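Local atomic coordinates of protein CsuE (PDB entry 6FJY), a protein that probably serves as the tip adhesin of archaic chaperone-usher Csu pili, helping Acinetobacter baumannii attach to surfaces and form biofilm, and is captured bound to its chaperone CsuC. Residues 206-211 / 279-284; 219-224 / 304-309; 241-246 / 289-294; 245-250 / 283-288. All coordinates share one frame; numbering follows the deposited sequence.

Contact 1: 206-211 / 279-284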
loop_
_atom_site.group_PDB
_atom_site.type_symbol
_atom_site.label_atom_id
_atom_site.label_comp_id
_atom_site.label_asym_id
_atom_site.label_seq_id
_atom_site.Cartn_x
_atom_site.Cartn_y
_atom_site.Cartn_z
ATOM N N MET D 206 -21.520 -9.431 6.153
ATOM C CA MET D 206 -20.488 -8.696 5.437
ATOM C C MET D 206 -19.266 -9.591 5.300
ATOM O O MET D 206 -19.021 -10.467 6.136
ATOM C CB MET D 206 -20.110 -7.394 6.169
ATOM C CG MET D 206 -21.202 -6.350 6.187
ATOM S SD MET D 206 -20.809 -4.970 7.240
ATOM C CE MET D 206 -19.114 -4.845 6.832
ATOM N N GLY D 207 -18.507 -9.378 4.227
ATOM C CA GLY D 207 -17.323 -10.172 3.969
ATOM C C GLY D 207 -16.090 -9.321 3.740
ATOM O O GLY D 207 -16.122 -8.380 2.942
ATOM N N ILE D 208 -14.995 -9.643 4.431
ATOM C CA ILE D 208 -13.733 -8.924 4.286
ATOM C C ILE D 208 -12.612 -9.923 4.023
ATOM O O ILE D 208 -12.346 -10.802 4.852
ATOM C CB ILE D 208 -13.416 -8.062 5.519
ATOM C CG1 ILE D 208 -14.537 -7.038 5.716
ATOM C CG2 ILE D 208 -12.071 -7.375 5.348
ATOM C CD1 ILE D 208 -14.336 -6.098 6.857
ATOM N N ARG D 209 -11.955 -9.783 2.876
ATOM C CA ARG D 209 -10.835 -10.626 2.475
ATOM C C ARG D 209 -9.559 -9.809 2.633
ATOM O O ARG D 209 -9.369 -8.801 1.943
ATOM C CB ARG D 209 -11.001 -11.119 1.037
ATOM C CG ARG D 209 -12.310 -11.878 0.810
ATOM C CD ARG D 209 -12.508 -12.247 -0.652
ATOM N NE ARG D 209 -11.291 -12.813 -1.224
ATOM C CZ ARG D 209 -10.646 -12.308 -2.272
ATOM N NH1 ARG D 209 -11.107 -11.224 -2.886
ATOM N NH2 ARG D 209 -9.543 -12.898 -2.716
ATOM N N CYS D 210 -8.689 -10.254 3.538
ATOM C CA CYS D 210 -7.485 -9.532 3.904
ATOM C C CYS D 210 -6.288 -10.466 3.796
ATOM O O CYS D 210 -6.411 -11.689 3.899
ATOM C CB CYS D 210 -7.580 -8.956 5.334
ATOM S SG CYS D 210 -8.569 -7.477 5.564
ATOM N N SER D 211 -5.121 -9.875 3.566
ATOM C CA SER D 211 -3.875 -10.616 3.694
ATOM C C SER D 211 -3.656 -11.017 5.155
ATOM O O SER D 211 -4.333 -10.532 6.067
ATOM C CB SER D 211 -2.708 -9.779 3.181
ATOM O OG SER D 211 -2.868 -8.431 3.580
ATOM N N THR D 279 -6.721 -14.372 4.069
ATOM C CA THR D 279 -7.718 -14.695 5.079
ATOM C C THR D 279 -8.974 -13.858 4.863
ATOM O O THR D 279 -8.898 -12.649 4.620
ATOM C CB THR D 279 -7.187 -14.462 6.495
ATOM O OG1 THR D 279 -8.280 -14.489 7.418
ATOM C CG2 THR D 279 -6.486 -13.131 6.596
ATOM N N GLN D 280 -10.130 -14.514 4.953
ATOM C CA GLN D 280 -11.423 -13.875 4.763
ATOM C C GLN D 280 -12.185 -13.886 6.082
ATOM O O GLN D 280 -12.296 -14.931 6.729
ATOM C CB GLN D 280 -12.226 -14.592 3.669
ATOM C CG GLN D 280 -13.636 -14.053 3.433
ATOM C CD GLN D 280 -14.515 -15.040 2.674
ATOM O OE1 GLN D 280 -15.739 -14.911 2.649
ATOM N NE2 GLN D 280 -13.889 -16.036 2.060
ATOM N N GLN D 281 -12.687 -12.719 6.487
ATOM C CA GLN D 281 -13.588 -12.596 7.626
ATOM C C GLN D 281 -15.009 -12.348 7.140
ATOM O O GLN D 281 -15.232 -11.577 6.199
ATOM C CB GLN D 281 -13.187 -11.452 8.566
ATOM C CG GLN D 281 -11.886 -11.633 9.305
ATOM C CD GLN D 281 -10.688 -11.284 8.457
ATOM O OE1 GLN D 281 -10.716 -10.332 7.672
ATOM N NE2 GLN D 281 -9.627 -12.060 8.602
ATOM N N ASN D 282 -15.965 -12.985 7.802
ATOM C CA ASN D 282 -17.376 -12.719 7.588
ATOM C C ASN D 282 -18.025 -12.285 8.898
ATOM O O ASN D 282 -17.602 -12.689 9.983
ATOM C CB ASN D 282 -18.076 -13.935 7.000
ATOM C CG ASN D 282 -17.774 -14.106 5.529
ATOM O OD1 ASN D 282 -18.423 -13.495 4.675
ATOM N ND2 ASN D 282 -16.762 -14.917 5.222
ATOM N N TYR D 283 -19.033 -11.420 8.787
ATOM C CA TYR D 283 -19.698 -10.831 9.949
ATOM C C TYR D 283 -21.203 -10.970 9.750
ATOM O O TYR D 283 -21.805 -10.214 8.987
ATOM C CB TYR D 283 -19.299 -9.367 10.139
ATOM C CG TYR D 283 -17.811 -9.141 10.294
ATOM C CD1 TYR D 283 -16.976 -9.070 9.176
ATOM C CD2 TYR D 283 -17.241 -8.977 11.557
ATOM C CE1 TYR D 283 -15.610 -8.854 9.317
ATOM C CE2 TYR D 283 -15.883 -8.772 11.705
ATOM C CZ TYR D 283 -15.073 -8.711 10.584
ATOM O OH TYR D 283 -13.723 -8.509 10.731
ATOM N N VAL D 284 -21.799 -11.923 10.447
ATOM C CA VAL D 284 -23.239 -12.119 10.423
ATOM C C VAL D 284 -23.883 -11.069 11.313
ATOM O O VAL D 284 -23.354 -10.716 12.375
ATOM C CB VAL D 284 -23.602 -13.552 10.866
ATOM C CG1 VAL D 284 -25.115 -13.734 10.960
ATOM C CG2 VAL D 284 -23.016 -14.548 9.888
#

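Contact 2: 219-224 / 304-309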
loop_
_atom_site.group_PDB
_atom_site.type_symbol
_atom_site.label_atom_id
_atom_site.label_comp_id
_atom_site.label_asym_id
_atom_site.label_seq_id
_atom_site.Cartn_x
_atom_site.Cartn_y
_atom_site.Cartn_z
ATOM N N SER D 219 -16.698 -0.659 12.190
ATOM C CA SER D 219 -17.712 0.103 12.903
ATOM C C SER D 219 -18.831 0.506 11.947
ATOM O O SER D 219 -18.643 0.610 10.726
ATOM C CB SER D 219 -17.118 1.347 13.560
ATOM O OG SER D 219 -16.168 0.992 14.546
ATOM N N LEU D 220 -20.007 0.735 12.525
ATOM C CA LEU D 220 -21.173 1.204 11.785
ATOM C C LEU D 220 -21.693 2.468 12.449
ATOM O O LEU D 220 -21.837 2.518 13.675
ATOM C CB LEU D 220 -22.284 0.144 11.729
ATOM C CG LEU D 220 -21.998 -1.221 11.084
ATOM C CD1 LEU D 220 -23.276 -2.034 11.044
ATOM C CD2 LEU D 220 -21.411 -1.094 9.693
ATOM N N ASN D 221 -21.957 3.490 11.639
ATOM C CA ASN D 221 -22.488 4.745 12.147
ATOM C C ASN D 221 -23.972 4.566 12.468
ATOM O O ASN D 221 -24.493 3.448 12.505
ATOM C CB ASN D 221 -22.230 5.871 11.148
ATOM C CG ASN D 221 -23.167 5.827 9.952
ATOM O OD1 ASN D 221 -23.678 4.776 9.576
ATOM N ND2 ASN D 221 -23.388 6.979 9.349
ATOM N N ASN D 222 -24.668 5.677 12.702
ATOM C CA ASN D 222 -26.095 5.673 12.982
ATOM C C ASN D 222 -26.925 6.109 11.779
ATOM O O ASN D 222 -28.092 6.483 11.937
ATOM C CB ASN D 222 -26.391 6.561 14.188
ATOM C CG ASN D 222 -25.825 5.994 15.472
ATOM O OD1 ASN D 222 -25.703 4.780 15.625
ATOM N ND2 ASN D 222 -25.482 6.870 16.405
ATOM N N GLY D 223 -26.344 6.077 10.585
ATOM C CA GLY D 223 -27.100 6.324 9.374
ATOM C C GLY D 223 -27.375 7.795 9.115
ATOM O O GLY D 223 -26.791 8.700 9.718
ATOM N N LEU D 224 -28.303 8.023 8.187
ATOM C CA LEU D 224 -28.648 9.371 7.755
ATOM C C LEU D 224 -29.758 9.998 8.579
ATOM O O LEU D 224 -29.875 11.228 8.597
ATOM C CB LEU D 224 -29.071 9.368 6.282
ATOM C CG LEU D 224 -28.095 8.694 5.320
ATOM C CD1 LEU D 224 -28.616 8.742 3.888
ATOM C CD2 LEU D 224 -26.720 9.341 5.428
ATOM N N ASP D 304 -32.265 3.946 4.450
ATOM C CA ASP D 304 -31.183 4.585 5.185
ATOM C C ASP D 304 -29.861 4.094 4.618
ATOM O O ASP D 304 -29.787 3.048 3.969
ATOM C CB ASP D 304 -31.255 4.295 6.689
ATOM C CG ASP D 304 -30.446 5.293 7.511
ATOM O OD1 ASP D 304 -30.113 6.379 6.974
ATOM O OD2 ASP D 304 -30.137 4.986 8.684
ATOM N N THR D 305 -28.805 4.851 4.879
ATOM C CA THR D 305 -27.469 4.474 4.432
ATOM C C THR D 305 -26.526 4.509 5.630
ATOM O O THR D 305 -26.303 5.570 6.223
ATOM C CB THR D 305 -26.986 5.393 3.311
ATOM O OG1 THR D 305 -27.997 5.465 2.300
ATOM C CG2 THR D 305 -25.719 4.844 2.692
ATOM N N VAL D 306 -25.991 3.346 5.988
ATOM C CA VAL D 306 -25.101 3.204 7.134
ATOM C C VAL D 306 -23.664 3.209 6.640
ATOM O O VAL D 306 -23.323 2.505 5.680
ATOM C CB VAL D 306 -25.407 1.916 7.916
ATOM C CG1 VAL D 306 -24.344 1.680 8.974
ATOM C CG2 VAL D 306 -26.777 1.999 8.557
ATOM N N THR D 307 -22.825 4.013 7.292
ATOM C CA THR D 307 -21.409 4.065 6.973
ATOM C C THR D 307 -20.700 2.908 7.670
ATOM O O THR D 307 -20.747 2.793 8.899
ATOM C CB THR D 307 -20.823 5.413 7.395
ATOM O OG1 THR D 307 -21.415 6.461 6.618
ATOM C CG2 THR D 307 -19.320 5.440 7.174
ATOM N N VAL D 308 -20.098 2.023 6.878
ATOM C CA VAL D 308 -19.227 0.964 7.377
ATOM C C VAL D 308 -17.807 1.517 7.427
ATOM O O VAL D 308 -17.199 1.784 6.385
ATOM C CB VAL D 308 -19.280 -0.288 6.495
ATOM C CG1 VAL D 308 -18.445 -1.397 7.136
ATOM C CG2 VAL D 308 -20.707 -0.749 6.267
ATOM N N GLN D 309 -17.275 1.692 8.631
ATOM C CA GLN D 309 -15.900 2.147 8.811
ATOM C C GLN D 309 -14.988 0.952 9.057
ATOM O O GLN D 309 -15.266 0.121 9.929
ATOM C CB GLN D 309 -15.785 3.138 9.965
ATOM C CG GLN D 309 -14.394 3.725 10.108
ATOM C CD GLN D 309 -14.299 4.705 11.250
ATOM O OE1 GLN D 309 -14.819 4.462 12.338
ATOM N NE2 GLN D 309 -13.638 5.827 11.010
#

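Contact 3: 241-246 / 289-294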
loop_
_atom_site.group_PDB
_atom_site.type_symbol
_atom_site.label_atom_id
_atom_site.label_comp_id
_atom_site.label_asym_id
_atom_site.label_seq_id
_atom_site.Cartn_x
_atom_site.Cartn_y
_atom_site.Cartn_z
ATOM N N THR D 241 -41.694 10.688 7.236
ATOM C CA THR D 241 -41.917 9.545 8.103
ATOM C C THR D 241 -40.604 8.817 8.354
ATOM O O THR D 241 -39.708 8.792 7.505
ATOM C CB THR D 241 -42.923 8.581 7.476
ATOM O OG1 THR D 241 -43.921 9.323 6.765
ATOM C CG2 THR D 241 -43.592 7.745 8.551
ATOM N N PHE D 242 -40.499 8.216 9.532
ATOM C CA PHE D 242 -39.312 7.472 9.922
ATOM C C PHE D 242 -39.704 6.107 10.459
ATOM O O PHE D 242 -40.688 5.972 11.193
ATOM C CB PHE D 242 -38.508 8.225 10.975
ATOM C CG PHE D 242 -37.891 9.490 10.466
ATOM C CD1 PHE D 242 -36.779 9.447 9.643
ATOM C CD2 PHE D 242 -38.418 10.721 10.810
ATOM C CE1 PHE D 242 -36.207 10.604 9.173
ATOM C CE2 PHE D 242 -37.845 11.883 10.343
ATOM C CZ PHE D 242 -36.737 11.824 9.525
ATOM N N LEU D 243 -38.919 5.100 10.089
ATOM C CA LEU D 243 -39.073 3.731 10.574
ATOM C C LEU D 243 -37.800 3.368 11.340
ATOM O O LEU D 243 -36.760 3.097 10.732
ATOM C CB LEU D 243 -39.326 2.777 9.415
ATOM C CG LEU D 243 -39.424 1.304 9.790
ATOM C CD1 LEU D 243 -40.437 1.123 10.900
ATOM C CD2 LEU D 243 -39.809 0.493 8.566
ATOM N N LYS D 244 -37.882 3.378 12.669
ATOM C CA LYS D 244 -36.710 3.137 13.500
ATOM C C LYS D 244 -36.259 1.686 13.389
ATOM O O LYS D 244 -37.079 0.774 13.256
ATOM C CB LYS D 244 -37.016 3.480 14.957
ATOM C CG LYS D 244 -37.340 4.949 15.201
ATOM C CD LYS D 244 -37.843 5.194 16.618
ATOM C CE LYS D 244 -38.245 6.652 16.807
ATOM N NZ LYS D 244 -38.799 6.929 18.162
ATOM N N TYR D 245 -34.945 1.469 13.455
ATOM C CA TYR D 245 -34.397 0.123 13.370
ATOM C C TYR D 245 -33.057 0.078 14.095
ATOM O O TYR D 245 -32.558 1.090 14.594
ATOM C CB TYR D 245 -34.261 -0.313 11.908
ATOM C CG TYR D 245 -33.105 0.343 11.197
ATOM C CD1 TYR D 245 -33.240 1.597 10.626
ATOM C CD2 TYR D 245 -31.870 -0.291 11.106
ATOM C CE1 TYR D 245 -32.180 2.202 9.979
ATOM C CE2 TYR D 245 -30.807 0.305 10.465
ATOM C CZ TYR D 245 -30.966 1.551 9.904
ATOM O OH TYR D 245 -29.909 2.150 9.267
ATOM N N ASP D 246 -32.471 -1.117 14.151
ATOM C CA ASP D 246 -31.089 -1.256 14.598
ATOM C C ASP D 246 -30.487 -2.487 13.932
ATOM O O ASP D 246 -31.159 -3.227 13.207
ATOM C CB ASP D 246 -30.989 -1.336 16.128
ATOM C CG ASP D 246 -29.757 -0.615 16.682
ATOM O OD1 ASP D 246 -28.627 -0.971 16.295
ATOM O OD2 ASP D 246 -29.916 0.315 17.503
ATOM N N ILE D 289 -36.543 -4.193 13.212
ATOM C CA ILE D 289 -37.396 -3.016 13.344
ATOM C C ILE D 289 -37.728 -2.804 14.821
ATOM O O ILE D 289 -37.659 -3.724 15.642
ATOM C CB ILE D 289 -38.682 -3.169 12.494
ATOM C CG1 ILE D 289 -38.334 -3.511 11.047
ATOM C CG2 ILE D 289 -39.527 -1.903 12.525
ATOM C CD1 ILE D 289 -37.907 -2.320 10.216
ATOM N N VAL D 290 -38.081 -1.563 15.168
ATOM C CA VAL D 290 -38.525 -1.187 16.508
ATOM C C VAL D 290 -39.492 -0.011 16.375
ATOM O O VAL D 290 -39.375 0.804 15.455
ATOM C CB VAL D 290 -37.321 -0.851 17.423
ATOM C CG1 VAL D 290 -36.250 -0.110 16.638
ATOM C CG2 VAL D 290 -37.759 -0.035 18.638
ATOM N N ASP D 291 -40.469 0.056 17.293
ATOM C CA ASP D 291 -41.614 0.965 17.229
ATOM C C ASP D 291 -42.493 0.531 16.056
ATOM O O ASP D 291 -42.085 -0.328 15.268
ATOM C CB ASP D 291 -41.152 2.439 17.160
ATOM C CG ASP D 291 -41.582 3.166 15.881
ATOM O OD1 ASP D 291 -41.164 2.764 14.774
ATOM O OD2 ASP D 291 -42.321 4.167 15.994
ATOM N N GLU D 292 -43.713 1.059 15.941
ATOM C CA GLU D 292 -44.593 0.498 14.924
ATOM C C GLU D 292 -45.658 1.495 14.490
ATOM O O GLU D 292 -45.978 2.446 15.209
ATOM C CB GLU D 292 -45.242 -0.804 15.420
ATOM C CG GLU D 292 -45.952 -1.646 14.344
ATOM C CD GLU D 292 -45.142 -1.816 13.058
ATOM O OE1 GLU D 292 -43.892 -1.847 13.118
ATOM O OE2 GLU D 292 -45.763 -1.923 11.978
ATOM N N ASN D 293 -46.151 1.265 13.265
ATOM C CA ASN D 293 -47.378 1.790 12.665
ATOM C C ASN D 293 -47.160 3.084 11.890
ATOM O O ASN D 293 -47.389 4.185 12.403
ATOM C CB ASN D 293 -48.478 1.953 13.712
ATOM C CG ASN D 293 -49.458 0.804 13.680
ATOM O OD1 ASN D 293 -49.707 0.144 14.690
ATOM N ND2 ASN D 293 -50.010 0.548 12.504
ATOM N N ALA D 294 -46.747 2.937 10.634
ATOM C CA ALA D 294 -46.560 4.056 9.723
ATOM C C ALA D 294 -47.463 3.907 8.496
ATOM O O ALA D 294 -47.595 2.818 7.930
ATOM C CB ALA D 294 -45.098 4.153 9.308
#

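Contact 4: 245-250 / 283-288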
loop_
_atom_site.group_PDB
_atom_site.type_symbol
_atom_site.label_atom_id
_atom_site.label_comp_id
_atom_site.label_asym_id
_atom_site.label_seq_id
_atom_site.Cartn_x
_atom_site.Cartn_y
_atom_site.Cartn_z
ATOM N N TYR D 245 -34.945 1.469 13.455
ATOM C CA TYR D 245 -34.397 0.123 13.370
ATOM C C TYR D 245 -33.057 0.078 14.095
ATOM O O TYR D 245 -32.558 1.090 14.594
ATOM C CB TYR D 245 -34.261 -0.313 11.908
ATOM C CG TYR D 245 -33.105 0.343 11.197
ATOM C CD1 TYR D 245 -33.240 1.597 10.626
ATOM C CD2 TYR D 245 -31.870 -0.291 11.106
ATOM C CE1 TYR D 245 -32.180 2.202 9.979
ATOM C CE2 TYR D 245 -30.807 0.305 10.465
ATOM C CZ TYR D 245 -30.966 1.551 9.904
ATOM O OH TYR D 245 -29.909 2.150 9.267
ATOM N N ASP D 246 -32.471 -1.117 14.151
ATOM C CA ASP D 246 -31.089 -1.256 14.598
ATOM C C ASP D 246 -30.487 -2.487 13.932
ATOM O O ASP D 246 -31.159 -3.227 13.207
ATOM C CB ASP D 246 -30.989 -1.336 16.128
ATOM C CG ASP D 246 -29.757 -0.615 16.682
ATOM O OD1 ASP D 246 -28.627 -0.971 16.295
ATOM O OD2 ASP D 246 -29.916 0.315 17.503
ATOM N N ILE D 247 -29.196 -2.681 14.180
ATOM C CA ILE D 247 -28.419 -3.781 13.628
ATOM C C ILE D 247 -27.747 -4.503 14.785
ATOM O O ILE D 247 -27.232 -3.863 15.710
ATOM C CB ILE D 247 -27.366 -3.284 12.614
ATOM C CG1 ILE D 247 -28.022 -2.581 11.424
ATOM C CG2 ILE D 247 -26.506 -4.427 12.126
ATOM C CD1 ILE D 247 -27.013 -1.942 10.516
ATOM N N PHE D 248 -27.734 -5.832 14.732
ATOM C CA PHE D 248 -27.224 -6.625 15.840
ATOM C C PHE D 248 -26.231 -7.665 15.343
ATOM O O PHE D 248 -26.456 -8.301 14.310
ATOM C CB PHE D 248 -28.385 -7.275 16.609
ATOM C CG PHE D 248 -29.286 -6.271 17.267
ATOM C CD1 PHE D 248 -30.463 -5.866 16.663
ATOM C CD2 PHE D 248 -28.923 -5.689 18.468
ATOM C CE1 PHE D 248 -31.275 -4.917 17.262
ATOM C CE2 PHE D 248 -29.727 -4.746 19.073
ATOM C CZ PHE D 248 -30.903 -4.359 18.471
ATOM N N LYS D 249 -25.141 -7.838 16.099
ATOM C CA LYS D 249 -24.129 -8.840 15.776
ATOM C C LYS D 249 -24.726 -10.240 15.873
ATOM O O LYS D 249 -25.427 -10.556 16.838
ATOM C CB LYS D 249 -22.933 -8.725 16.725
ATOM C CG LYS D 249 -22.311 -7.329 16.886
ATOM C CD LYS D 249 -21.066 -7.396 17.786
ATOM C CE LYS D 249 -20.677 -6.022 18.323
ATOM N NZ LYS D 249 -19.495 -6.069 19.252
ATOM N N ASN D 250 -24.454 -11.069 14.862
ATOM C CA ASN D 250 -24.892 -12.475 14.795
ATOM C C ASN D 250 -26.394 -12.520 15.085
ATOM O O ASN D 250 -27.143 -11.720 14.507
ATOM C CB ASN D 250 -24.016 -13.318 15.714
ATOM C CG ASN D 250 -22.530 -13.216 15.374
ATOM O OD1 ASN D 250 -22.112 -13.440 14.232
ATOM N ND2 ASN D 250 -21.728 -12.863 16.371
ATOM N N TYR D 283 -19.033 -11.420 8.787
ATOM C CA TYR D 283 -19.698 -10.831 9.949
ATOM C C TYR D 283 -21.203 -10.970 9.750
ATOM O O TYR D 283 -21.805 -10.214 8.987
ATOM C CB TYR D 283 -19.299 -9.367 10.139
ATOM C CG TYR D 283 -17.811 -9.141 10.294
ATOM C CD1 TYR D 283 -16.976 -9.070 9.176
ATOM C CD2 TYR D 283 -17.241 -8.977 11.557
ATOM C CE1 TYR D 283 -15.610 -8.854 9.317
ATOM C CE2 TYR D 283 -15.883 -8.772 11.705
ATOM C CZ TYR D 283 -15.073 -8.711 10.584
ATOM O OH TYR D 283 -13.723 -8.509 10.731
ATOM N N VAL D 284 -21.799 -11.923 10.447
ATOM C CA VAL D 284 -23.239 -12.119 10.423
ATOM C C VAL D 284 -23.883 -11.069 11.313
ATOM O O VAL D 284 -23.354 -10.716 12.375
ATOM C CB VAL D 284 -23.602 -13.552 10.866
ATOM C CG1 VAL D 284 -25.115 -13.734 10.960
ATOM C CG2 VAL D 284 -23.016 -14.548 9.888
ATOM N N PHE D 285 -25.020 -10.543 10.868
ATOM C CA PHE D 285 -25.686 -9.480 11.598
ATOM C C PHE D 285 -27.171 -9.504 11.278
ATOM O O PHE D 285 -27.604 -10.032 10.248
ATOM C CB PHE D 285 -25.076 -8.104 11.287
ATOM C CG PHE D 285 -25.305 -7.620 9.877
ATOM C CD1 PHE D 285 -24.420 -7.956 8.861
ATOM C CD2 PHE D 285 -26.381 -6.793 9.577
ATOM C CE1 PHE D 285 -24.617 -7.494 7.570
ATOM C CE2 PHE D 285 -26.583 -6.328 8.288
ATOM C CZ PHE D 285 -25.706 -6.683 7.282
ATOM N N THR D 286 -27.946 -8.924 12.189
ATOM C CA THR D 286 -29.396 -8.943 12.111
ATOM C C THR D 286 -29.908 -7.519 12.145
ATOM O O THR D 286 -29.530 -6.740 13.027
ATOM C CB THR D 286 -29.997 -9.752 13.256
ATOM O OG1 THR D 286 -29.571 -11.115 13.147
ATOM C CG2 THR D 286 -31.501 -9.699 13.189
ATOM N N THR D 287 -30.751 -7.184 11.176
ATOM C CA THR D 287 -31.373 -5.871 11.061
ATOM C C THR D 287 -32.828 -6.016 11.500
ATOM O O THR D 287 -33.612 -6.709 10.842
ATOM C CB THR D 287 -31.266 -5.352 9.627
ATOM O OG1 THR D 287 -29.921 -5.512 9.157
ATOM C CG2 THR D 287 -31.642 -3.889 9.553
ATOM N N LYS D 288 -33.178 -5.390 12.621
ATOM C CA LYS D 288 -34.506 -5.492 13.214
ATOM C C LYS D 288 -35.211 -4.140 13.196
ATOM O O LYS D 288 -34.573 -3.084 13.191
ATOM C CB LYS D 288 -34.437 -5.990 14.666
ATOM C CG LYS D 288 -33.777 -7.339 14.883
ATOM C CD LYS D 288 -33.511 -7.582 16.378
ATOM C CE LYS D 288 -32.735 -8.893 16.611
ATOM N NZ LYS D 288 -32.367 -9.120 18.040
#

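Contact 1: 206-211 / 279-284
M206 to C210 pair with Y283 to T279 as two antiparallel strands, their short axes 4.4 Å apart and at 163°, in the Ig-like beta sandwich of the pilin domain. Six backbone bonds hold the register, two each from the hydrogen-bonded pairs M206/Y283, I208/Q281 and C210/T279. The intervening G207/N282 and R209/Q280 pairs add CA-H...O contacts, for example from N282 CA to M206 O at 3.1 Å. Side chains alternate between two faces. On the buried face, CD1 of I208 approaches CE1 of the Y283 ring at 3.9 Å, obliquely, while V218 on strand 217-220 packs against M206, I208 and Y283 from across the sandwich. C210 lies on the same face and is tied to C181 by a disulfide, which links strand 202-210 covalently to strand 167-184. The other face is polar and more open. There CG of R209 rests on CG of Q280 at 3.7 Å, and a bend at chi3 (46°) turns the arginine's guanidinium away toward its salt-bridge partner E21. Two residues apart on one strand, N282 and Q280 join amides: N282 ND2 donates to Q280 OE1 over 2.8 Å, reaching that oxygen from above its carbonyl plane.

Contact 2: 219-224 / 304-309
Backbone bonds between S219 and Q309 run both ways, S219 N to Q309 O at 2.8 Å and Q309 N to S219 O at 2.7 Å, and mark an antiparallel hydrogen-bonded pair. Two residues on, N221 N still donates to T307 O, but the return bond is replaced by a side chain: T307 N reaches N221 OD1 over 2.6 Å. The carboxamide is placed for this by chi1 of 76°, which sets CG between the backbone N and carbonyl carbon. G223 N binds the same OD1, closing an Asx turn; two bonds thus grip OD1 from opposite faces of its plane, which should restrain the carboxamide. Farther along, D304 OD1 accepts from L224 N at 2.7 Å through its syn lone pair, while OD2 bonds the hydroxyl of Y245. Apolar contacts fall on the buried side, where CD2 of L220 lies alongside CG2 of V308 at 3.5 Å and CB of L220 meets CG1 of V306 at 3.8 Å. On its other edge, strand 304-309 pairs in parallel with a strand of the CsuC chain, so the sheet continues across the interface. A chaperone strand added in parallel beside a pilin's last strand is the hallmark of donor-strand complementation in chaperone-usher pili.

Contact 3: 241-246 / 289-294
L243 on strand 242-249 and I289 on strand 279-289 carry the apolar part of this contact, their side chains crossing at about a right angle. From CB of L243 the chain runs with CG anti to the backbone N (chi1 177°), which directs it to the opposing segment. CG then lies 4.0 Å from I289 CD1; the branches divide the isoleucine between them, CD1 of L243 meeting I289 CG2 at 3.6 Å and CD2 of L243 meeting I289 CD1 at 3.8 Å. Both branches of I289 are therefore engaged. Beside this pair one backbone bond crosses the contact, V290 N to K244 O at 3.2 Å, with the donor 43° out of the carbonyl plane. Y245 and I289 form a non-hydrogen-bonded antiparallel pair with CA atoms 4.3 Å apart, after which the chains diverge. V290 CG1 packs on K244 O at 3.6 Å, and at the far end T241 CG2 only just meets A294 CB at 4.0 Å. The evidence thus describes a sheet pairing that gives way to the exposed residues following I289. Y302 of strand 302-311 touches T241, L243 and A294, while the other edge of strand 242-249 pairs with strand 233-236.

Contact 4: 245-250 / 283-288
I247 and F285 pack closely on the buried face of this antiparallel pair, with CG2 of I247 3.5 Å from CD2 of the F285 ring, approached obliquely. F285 CB lies 3.3 Å from F248 O. T287 continues this face, its CG2 lying 3.9 Å from CD2 of Y245. The backbone beneath is regular: D246/K288 and F248/T286 each exchange two hydrogen bonds, and the short strand axes stand 4.4 Å apart at 152°. The opposite face is more open to solvent, D246, F248 and K288 being partly exposed, although T286 is buried. There the extended K288 chain crosses F248 at about a right angle, CD resting 3.5 Å from CD1 of the ring, and carries NZ to 4.4 Å from the ring centroid, 27° off its normal, in an off-centre cation-pi contact. D246, on this same side, sends its carboxylate to salt bridges with R232 and R255. Where strand 245-249 ends, N250 turns with positive phi (50°); its N donates to V284 O, and its carbonyl O accepts from T286 OG1 at 2.8 Å. Strand 279-289 lies between strands 242-249 and 202-210, bonding to the latter through Y283 with M206, F285 with S204 and T287 with V202; L220 of strand 217-220 touches I247 from across the buried face.

How the contacts relate
Contacts 1 and 4 share strand 279-289 and its residues Y283 and V284; contacts 3 and 4 share strand 242-249 and Y245 and D246. Contact 1 is the most buried, with regular backbone pairing and C210 tied by a disulfide to C181. Contact 4 has a mainly apolar buried face and a more exposed one with charged K288 and D246, whereas contact 3 frays into exposed loop with a single backbone bond. Contact 2 substitutes side-chain acceptors for lost strand pairing and is extended by a CsuC strand, while Y245 of contacts 3 and 4 only packs on V110 of the CsuC chain. Apolar touches join them across the sandwich: M206 CE to V308 CG1 at 3.5 Å links contacts 1 and 2.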